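Local coordinates for protein dihydroneopterin triphosphate diphosphatase (Escherichia coli O157:H7, PDB 5U7F) that probably hydrolyses dihydroneopterin triphosphate to the monophosphate and pyrophosphate for folate biosynthesis, can probably also cleave nucleoside triphosphates such as dATP, and binds divalent metal ions, at residues V15-Q19 with D20-V24; R55-K58 with E59-I63; K122-A126 with P127-A131. All coordinates share one frame; numbering follows the deposited sequence.

Overall arrangement
The three contacts follow one another along the chain of this Nudix hydrolase. Contact 1 is the turn between strands 10-18 and 23-29 of the mixed sheet. Contact 2 is the C-terminal part of the Nudix box helix 49-61, where cobalt ions bind. Contact 3 leads from strand 118-125 into helix 126-132. The centres of contacts 1 and 3 are about 10 Å apart. They touch directly: strands 23-29 and 118-125 are neighbours in the sheet, and Val24 also packs on Ala129. Contact 2 has its centre about 17 Å from that of contact 1 and about 20 Å from that of contact 3, which it does not touch. The metal-binding helix packs on the sheet through Ile16 and Val61.

Contact 1 of 3, residues V15-Q19 with D20-V24; sequences VIYAQ and DTKRV
The turn that joins strand 10-18 to strand 23-29 of the Nudix fold brings Ala18 back against Lys22 and Arg23. Ala18 N gives a hydrogen bond to Arg23 O at 2.9 Å, nearly in line with the carbonyl. Lys22 N makes a weak, bent bond to Ala18 O. Tyr17 and Val24 form a single backbone bridge. There Arg23 O also meets Tyr17 CA at 3.2 Å in a CA-H...O contact, and Val24 CG2 packs on Tyr17 CB at 4.1 Å.

Lys22 folds back over the turn. Bends at chi2 (-61°) and chi4 (-59°) swing its amine towards Gln19, and Lys22 NZ reaches Gln19 O at 3.2 Å, in the carbonyl plane. The side chains of Gln19 and Lys22 lie side by side and point the same way. One water links their ends, accepting from Gln19 NE2 at 2.6 Å and from Lys22 NZ.

On another part of the turn, Arg23 N donates to Thr21 OG1 at 3.0 Å, which makes an ST turn. The methyl of Ala18 rests against the same oxygen, at 3.6 Å from Ala18 CB to Thr21 OG1. Glu110 hydrogen-bonds to Thr21 OG1 and forms a salt bridge with Arg23. The turn is therefore held by polar bonds along its length, and the Glu110 carboxylate probably balances the charge of Arg23.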
loop_
_atom_site.group_PDB
_atom_site.type_symbol
_atom_site.label_atom_id
_atom_site.label_comp_id
_atom_site.label_asym_id
_atom_site.label_seq_id
_atom_site.Cartn_x
_atom_site.Cartn_y
_atom_site.Cartn_z
ATOM N N VAL A 15 -2.832 4.138 -0.101
ATOM C CA VAL A 15 -4.150 3.792 0.386
ATOM C C VAL A 15 -5.150 4.102 -0.703
ATOM O O VAL A 15 -5.386 5.271 -1.064
ATOM C CB VAL A 15 -4.492 4.530 1.702
ATOM C CG1 VAL A 15 -5.822 4.098 2.197
ATOM C CG2 VAL A 15 -3.449 4.217 2.773
ATOM N N ILE A 16 -5.705 3.026 -1.244
ATOM C CA ILE A 16 -6.750 3.083 -2.255
ATOM C C ILE A 16 -8.139 2.981 -1.627
ATOM O O ILE A 16 -8.431 2.111 -0.812
ATOM C CB ILE A 16 -6.566 1.968 -3.313
ATOM C CG1 ILE A 16 -5.242 2.172 -4.036
ATOM C CG2 ILE A 16 -7.727 1.966 -4.329
ATOM C CD1 ILE A 16 -4.910 1.177 -5.107
ATOM N N TYR A 17 -9.021 3.895 -2.023
ATOM C CA TYR A 17 -10.365 3.901 -1.479
ATOM C C TYR A 17 -11.334 4.501 -2.479
ATOM O O TYR A 17 -10.945 5.188 -3.400
ATOM C CB TYR A 17 -10.433 4.653 -0.160
ATOM C CG TYR A 17 -10.241 6.161 -0.272
ATOM C CD1 TYR A 17 -8.983 6.713 -0.445
ATOM C CD2 TYR A 17 -11.333 7.021 -0.214
ATOM C CE1 TYR A 17 -8.807 8.086 -0.549
ATOM C CE2 TYR A 17 -11.176 8.376 -0.312
ATOM C CZ TYR A 17 -9.916 8.916 -0.488
ATOM O OH TYR A 17 -9.746 10.279 -0.570
ATOM N N ALA A 18 -12.605 4.145 -2.321
ATOM C CA ALA A 18 -13.632 4.659 -3.200
ATOM C C ALA A 18 -14.208 5.915 -2.597
ATOM O O ALA A 18 -14.634 5.909 -1.445
ATOM C CB ALA A 18 -14.729 3.634 -3.412
ATOM N N GLN A 19 -14.275 6.962 -3.402
ATOM C CA GLN A 19 -14.835 8.246 -2.955
ATOM C C GLN A 19 -16.317 8.178 -2.544
ATOM O O GLN A 19 -16.714 8.764 -1.551
ATOM C CB GLN A 19 -14.676 9.284 -4.046
ATOM C CG GLN A 19 -15.155 10.699 -3.639
ATOM C CD GLN A 19 -14.449 11.252 -2.396
ATOM O OE1 GLN A 19 -13.278 10.968 -2.154
ATOM N NE2 GLN A 19 -15.160 12.056 -1.614
ATOM N N ASP A 20 -17.147 7.471 -3.293
ATOM C CA ASP A 20 -18.567 7.469 -2.945
ATOM C C ASP A 20 -18.877 6.662 -1.657
ATOM O O ASP A 20 -19.586 7.161 -0.791
ATOM C CB ASP A 20 -19.391 6.974 -4.137
ATOM C CG ASP A 20 -19.137 5.514 -4.481
ATOM O OD1 ASP A 20 -18.246 4.883 -3.860
ATOM O OD2 ASP A 20 -19.832 5.009 -5.393
ATOM N N THR A 21 -18.310 5.459 -1.490
ATOM C CA THR A 21 -18.620 4.643 -0.313
ATOM C C THR A 21 -17.635 4.815 0.843
ATOM O O THR A 21 -17.933 4.436 1.981
ATOM C CB THR A 21 -18.611 3.163 -0.636
ATOM O OG1 THR A 21 -17.293 2.787 -1.078
ATOM C CG2 THR A 21 -19.679 2.824 -1.699
ATOM N N LYS A 22 -16.464 5.357 0.519
ATOM C CA LYS A 22 -15.334 5.438 1.449
ATOM C C LYS A 22 -14.863 4.052 1.866
ATOM O O LYS A 22 -14.239 3.895 2.907
ATOM C CB LYS A 22 -15.698 6.257 2.679
ATOM C CG LYS A 22 -16.134 7.666 2.335
ATOM C CD LYS A 22 -14.997 8.420 1.640
ATOM C CE LYS A 22 -15.154 9.923 1.774
ATOM N NZ LYS A 22 -16.446 10.397 1.193
ATOM N N ARG A 23 -15.160 3.036 1.069
ATOM C CA ARG A 23 -14.622 1.727 1.389
ATOM C C ARG A 23 -13.162 1.687 0.935
ATOM O O ARG A 23 -12.789 2.368 -0.014
ATOM C CB ARG A 23 -15.437 0.618 0.731
ATOM C CG ARG A 23 -16.693 0.243 1.520
ATOM C CD ARG A 23 -17.107 -1.233 1.244
ATOM N NE ARG A 23 -18.455 -1.516 1.693
ATOM C CZ ARG A 23 -19.550 -1.184 1.010
ATOM N NH1 ARG A 23 -19.454 -0.566 -0.163
ATOM N NH2 ARG A 23 -20.750 -1.467 1.501
ATOM N N VAL A 24 -12.373 0.844 1.604
ATOM C CA VAL A 24 -10.923 0.705 1.408
ATOM C C VAL A 24 -10.581 -0.666 0.838
ATOM O O VAL A 24 -11.063 -1.677 1.325
ATOM C CB VAL A 24 -10.197 0.907 2.735
ATOM C CG1 VAL A 24 -8.733 0.696 2.597
ATOM C CG2 VAL A 24 -10.459 2.324 3.224
HETATM O O HOH W 1 -15.484 13.357 0.584
#

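Contact 2 of 3, residues R55-K58 with E59-I63; sequences REVK and EEVTI. With CO (cobalt (II) ion), chain E; CO (cobalt (II) ion), chain D; CO (cobalt (II) ion), chain F.
A bend at chi2 (-75°) turns the carboxylate of Glu56 towards that of Glu60, whose extended chain runs out from the next turn of helix. Both belong to the Nudix box helix 49-61 and bind cobalt. Glu56 OE1 and Glu60 OE2 each lie 2.1 Å from the same ion. The two oxygens are 2.9 Å apart because both bind this cobalt. The two carboxylate planes are nearly perpendicular. Each glutamate also bridges to another ion: Glu56 OE2 holds a second cobalt, and Glu60 OE2 a third. Glu117 shares both ions held by Glu60, and Thr40 joins the third.

Arg55 bends at chi3 (44°) and brings its guanidinium beside the Glu56 and Glu59 carboxylates. Arg55 NH1 forms a salt bridge to Glu56 OE2 at 2.8 Å, coming from above the carboxylate plane. Arg55 NH1 also makes a weaker, straight bond to Glu59 OE1 at 3.2 Å, with Glu59 at the guanidinium edge. Glu47 holds the other nitrogen, NH2. Glu59 is second shell: its OE2 accepts from two waters, each bound to a different cobalt. Backbone bonds of the helix run from Glu59, Glu60 and Val61 back to Arg55, Glu56 and Val57.

On the sheet side Val57 faces Leu105 and Val14. Beyond Val61 the chain leaves helical geometry at Thr62, and Ile63 folds back. Val57 CG1 lies 4.0 Å from Val61 CG2 and 3.9 Å from Ile63 CB.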
loop_
_atom_site.group_PDB
_atom_site.type_symbol
_atom_site.label_atom_id
_atom_site.label_comp_id
_atom_site.label_asym_id
_atom_site.label_seq_id
_atom_site.Cartn_x
_atom_site.Cartn_y
_atom_site.Cartn_z
ATOM N N ARG A 55 3.948 3.265 -10.101
ATOM C CA ARG A 55 4.359 2.021 -10.730
ATOM C C ARG A 55 3.739 0.825 -10.030
ATOM O O ARG A 55 3.203 -0.054 -10.687
ATOM C CB ARG A 55 5.865 1.870 -10.748
ATOM C CG ARG A 55 6.316 0.516 -11.323
ATOM C CD ARG A 55 7.772 0.318 -11.255
ATOM N NE ARG A 55 8.319 0.730 -9.964
ATOM C CZ ARG A 55 8.269 0.004 -8.857
ATOM N NH1 ARG A 55 7.720 -1.214 -8.866
ATOM N NH2 ARG A 55 8.791 0.491 -7.737
ATOM N N GLU A 56 3.840 0.777 -8.703
ATOM C CA GLU A 56 3.286 -0.318 -7.925
ATOM C C GLU A 56 1.760 -0.402 -8.066
ATOM O O GLU A 56 1.185 -1.476 -8.033
ATOM C CB GLU A 56 3.671 -0.155 -6.464
ATOM C CG GLU A 56 5.153 -0.333 -6.222
ATOM C CD GLU A 56 5.632 -1.808 -6.269
ATOM O OE1 GLU A 56 4.775 -2.692 -6.167
ATOM O OE2 GLU A 56 6.865 -2.060 -6.378
ATOM N N VAL A 57 1.098 0.734 -8.220
ATOM C CA VAL A 57 -0.347 0.707 -8.361
ATOM C C VAL A 57 -0.694 0.048 -9.703
ATOM O O VAL A 57 -1.622 -0.762 -9.774
ATOM C CB VAL A 57 -0.959 2.115 -8.251
ATOM C CG1 VAL A 57 -2.417 2.124 -8.741
ATOM C CG2 VAL A 57 -0.873 2.591 -6.796
ATOM N N LYS A 58 0.078 0.376 -10.743
ATOM C CA LYS A 58 -0.110 -0.268 -12.053
ATOM C C LYS A 58 0.167 -1.775 -11.956
ATOM O O LYS A 58 -0.667 -2.572 -12.355
ATOM C CB LYS A 58 0.792 0.369 -13.114
ATOM C CG LYS A 58 0.141 0.478 -14.495
ATOM C CD LYS A 58 1.142 0.887 -15.578
ATOM C CE LYS A 58 0.533 0.727 -16.972
ATOM N NZ LYS A 58 1.506 1.009 -18.078
ATOM N N GLU A 59 1.330 -2.145 -11.403
ATOM C CA GLU A 59 1.742 -3.561 -11.240
ATOM C C GLU A 59 0.803 -4.409 -10.372
ATOM O O GLU A 59 0.484 -5.546 -10.732
ATOM C CB GLU A 59 3.163 -3.649 -10.627
ATOM C CG GLU A 59 4.312 -3.165 -11.531
ATOM C CD GLU A 59 5.707 -3.237 -10.859
ATOM O OE1 GLU A 59 6.706 -2.812 -11.492
ATOM O OE2 GLU A 59 5.805 -3.731 -9.708
ATOM N N GLU A 60 0.367 -3.873 -9.234
ATOM C CA GLU A 60 -0.332 -4.661 -8.229
ATOM C C GLU A 60 -1.842 -4.722 -8.371
ATOM O O GLU A 60 -2.455 -5.707 -7.974
ATOM C CB GLU A 60 -0.000 -4.129 -6.838
ATOM C CG GLU A 60 1.508 -4.323 -6.504
ATOM C CD GLU A 60 1.845 -4.304 -5.039
ATOM O OE1 GLU A 60 0.942 -4.059 -4.231
ATOM O OE2 GLU A 60 3.042 -4.532 -4.698
ATOM N N VAL A 61 -2.459 -3.672 -8.898
ATOM C CA VAL A 61 -3.892 -3.715 -9.083
ATOM C C VAL A 61 -4.306 -3.253 -10.477
ATOM O O VAL A 61 -5.478 -2.995 -10.698
ATOM C CB VAL A 61 -4.627 -2.894 -8.010
ATOM C CG1 VAL A 61 -4.330 -3.480 -6.626
ATOM C CG2 VAL A 61 -4.246 -1.421 -8.068
ATOM N N THR A 62 -3.358 -3.206 -11.414
ATOM C CA THR A 62 -3.657 -2.900 -12.826
ATOM C C THR A 62 -4.483 -1.621 -13.034
ATOM O O THR A 62 -5.350 -1.558 -13.901
ATOM C CB THR A 62 -4.418 -4.072 -13.502
ATOM O OG1 THR A 62 -4.039 -5.322 -12.901
ATOM C CG2 THR A 62 -4.095 -4.090 -14.990
ATOM N N ILE A 63 -4.223 -0.610 -12.216
ATOM C CA ILE A 63 -4.853 0.689 -12.368
ATOM C C ILE A 63 -3.780 1.629 -12.872
ATOM O O ILE A 63 -2.763 1.799 -12.223
ATOM C CB ILE A 63 -5.467 1.193 -11.036
ATOM C CG1 ILE A 63 -6.659 0.314 -10.680
ATOM C CG2 ILE A 63 -5.860 2.678 -11.133
ATOM C CD1 ILE A 63 -7.434 0.696 -9.420
HETATM CO CO CO E . 4.875 -4.699 -5.705
HETATM CO CO CO D . 8.146 -3.716 -6.033
HETATM CO CO CO F . 3.731 -4.642 -2.744
HETATM O O HOH W 2 8.386 -3.875 -8.175
HETATM O O HOH W 3 4.321 -5.105 -7.735
HETATM O O HOH W 4 9.634 -5.440 -5.851
HETATM O O HOH W 5 6.625 -4.967 -6.448
HETATM O O HOH W 6 9.732 -2.305 -5.804
HETATM O O HOH W 7 4.912 -4.924 -0.929
#

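Contact 3 of 3, residues K122-A126 with P127-A131; sequences KWLDA and PAAAA
Asp125 holds Ala128 at the start of helix 126-132. Its CG stands between its own backbone N and carbonyl carbon (chi1 61°), and this turns the carboxylate towards the first turn of the helix. Asp125 OD1 accepts from Ala128 N at 3.1 Å. The N-H comes from above the carboxylate plane, tilted 48° out of it. Asp125 OD1 also lies 3.3 Å from Pro127 CD, and the Asp125 and Pro127 side chains cross at about a right angle.

Pro127 fits here: its ring nitrogen has no hydrogen, and in the first turn of a helix an N-H has no helical partner to lose. The packing is tight beside it, with Ala126 CB 3.4 Å from Pro127 CD. The carbonyl of Asp125 takes the next donor: Ala129 N bonds to Asp125 O at 2.9 Å. Ala128 N also bonds weakly to this oxygen. Ala130 N continues the pattern to Ala126 O.

Leu124 carries the apolar side. Its chi2 of 163° lays Leu124 CD1 along the helix, 4.0 Å from Ala129 CA, while Leu124 CB meets Ala129 CB at 4.1 Å. The small alanine side chains are consistent with close packing: Ala129 also touches Val24 and Met26 of strand 23-29, and Ala126 packs on Ile142 and Val146 of helix 136-147. This is a strand-to-helix junction with an aspartate N-cap, set at the edge strand of the Nudix sheet.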
loop_
_atom_site.group_PDB
_atom_site.type_symbol
_atom_site.label_atom_id
_atom_site.label_comp_id
_atom_site.label_asym_id
_atom_site.label_seq_id
_atom_site.Cartn_x
_atom_site.Cartn_y
_atom_site.Cartn_z
ATOM N N LYS A 122 -10.508 -7.406 -1.102
ATOM C CA LYS A 122 -11.798 -7.086 -0.486
ATOM C C LYS A 122 -11.967 -5.566 -0.334
ATOM O O LYS A 122 -10.999 -4.860 -0.016
ATOM C CB LYS A 122 -11.923 -7.747 0.885
ATOM C CG LYS A 122 -12.311 -9.205 0.845
ATOM C CD LYS A 122 -13.747 -9.379 0.337
ATOM C CE LYS A 122 -14.170 -10.848 0.311
ATOM N NZ LYS A 122 -15.396 -11.037 -0.509
ATOM N N TRP A 123 -13.183 -5.064 -0.562
ATOM C CA TRP A 123 -13.528 -3.683 -0.213
ATOM C C TRP A 123 -14.156 -3.695 1.167
ATOM O O TRP A 123 -15.116 -4.412 1.417
ATOM C CB TRP A 123 -14.514 -3.059 -1.232
ATOM C CG TRP A 123 -13.914 -2.802 -2.580
ATOM C CD1 TRP A 123 -13.943 -3.631 -3.672
ATOM C CD2 TRP A 123 -13.166 -1.669 -2.960
ATOM N NE1 TRP A 123 -13.260 -3.066 -4.713
ATOM C CE2 TRP A 123 -12.762 -1.858 -4.302
ATOM C CE3 TRP A 123 -12.808 -0.492 -2.308
ATOM C CZ2 TRP A 123 -12.030 -0.904 -4.996
ATOM C CZ3 TRP A 123 -12.099 0.424 -2.979
ATOM C CH2 TRP A 123 -11.704 0.231 -4.313
ATOM N N LEU A 124 -13.611 -2.895 2.067
ATOM C CA LEU A 124 -14.048 -2.849 3.449
ATOM C C LEU A 124 -14.281 -1.425 3.897
ATOM O O LEU A 124 -13.581 -0.525 3.438
ATOM C CB LEU A 124 -12.989 -3.467 4.364
ATOM C CG LEU A 124 -12.629 -4.912 4.065
ATOM C CD1 LEU A 124 -11.297 -5.298 4.731
ATOM C CD2 LEU A 124 -13.751 -5.782 4.557
ATOM N N ASP A 125 -15.198 -1.217 4.838
ATOM C CA ASP A 125 -15.308 0.104 5.436
ATOM C C ASP A 125 -14.005 0.381 6.172
ATOM O O ASP A 125 -13.302 -0.549 6.625
ATOM C CB ASP A 125 -16.510 0.242 6.376
ATOM C CG ASP A 125 -16.465 -0.708 7.558
ATOM O OD1 ASP A 125 -15.797 -0.401 8.583
ATOM O OD2 ASP A 125 -17.144 -1.752 7.475
ATOM N N ALA A 126 -13.672 1.657 6.261
ATOM C CA ALA A 126 -12.324 2.061 6.664
ATOM C C ALA A 126 -11.933 1.561 8.055
ATOM O O ALA A 126 -10.814 1.070 8.232
ATOM C CB ALA A 126 -12.183 3.582 6.566
ATOM N N PRO A 127 -12.834 1.656 9.045
ATOM C CA PRO A 127 -12.519 1.109 10.367
ATOM C C PRO A 127 -12.223 -0.378 10.335
ATOM O O PRO A 127 -11.386 -0.833 11.112
ATOM C CB PRO A 127 -13.787 1.378 11.174
ATOM C CG PRO A 127 -14.377 2.573 10.542
ATOM C CD PRO A 127 -14.090 2.433 9.071
ATOM N N ALA A 128 -12.895 -1.114 9.452
ATOM C CA ALA A 128 -12.675 -2.551 9.363
ATOM C C ALA A 128 -11.351 -2.845 8.685
ATOM O O ALA A 128 -10.637 -3.770 9.091
ATOM C CB ALA A 128 -13.804 -3.227 8.610
ATOM N N ALA A 129 -11.032 -2.073 7.642
ATOM C CA ALA A 129 -9.784 -2.266 6.930
ATOM C C ALA A 129 -8.660 -1.978 7.900
ATOM O O ALA A 129 -7.664 -2.713 7.958
ATOM C CB ALA A 129 -9.698 -1.377 5.713
ATOM N N ALA A 130 -8.854 -0.920 8.679
ATOM C CA ALA A 130 -7.858 -0.466 9.624
ATOM C C ALA A 130 -7.596 -1.523 10.678
ATOM O O ALA A 130 -6.448 -1.758 11.021
ATOM C CB ALA A 130 -8.298 0.810 10.283
ATOM N N ALA A 131 -8.659 -2.139 11.192
ATOM C CA ALA A 131 -8.518 -3.156 12.232
ATOM C C ALA A 131 -7.940 -4.446 11.696
ATOM O O ALA A 131 -7.298 -5.187 12.449
ATOM C CB ALA A 131 -9.857 -3.438 12.905
#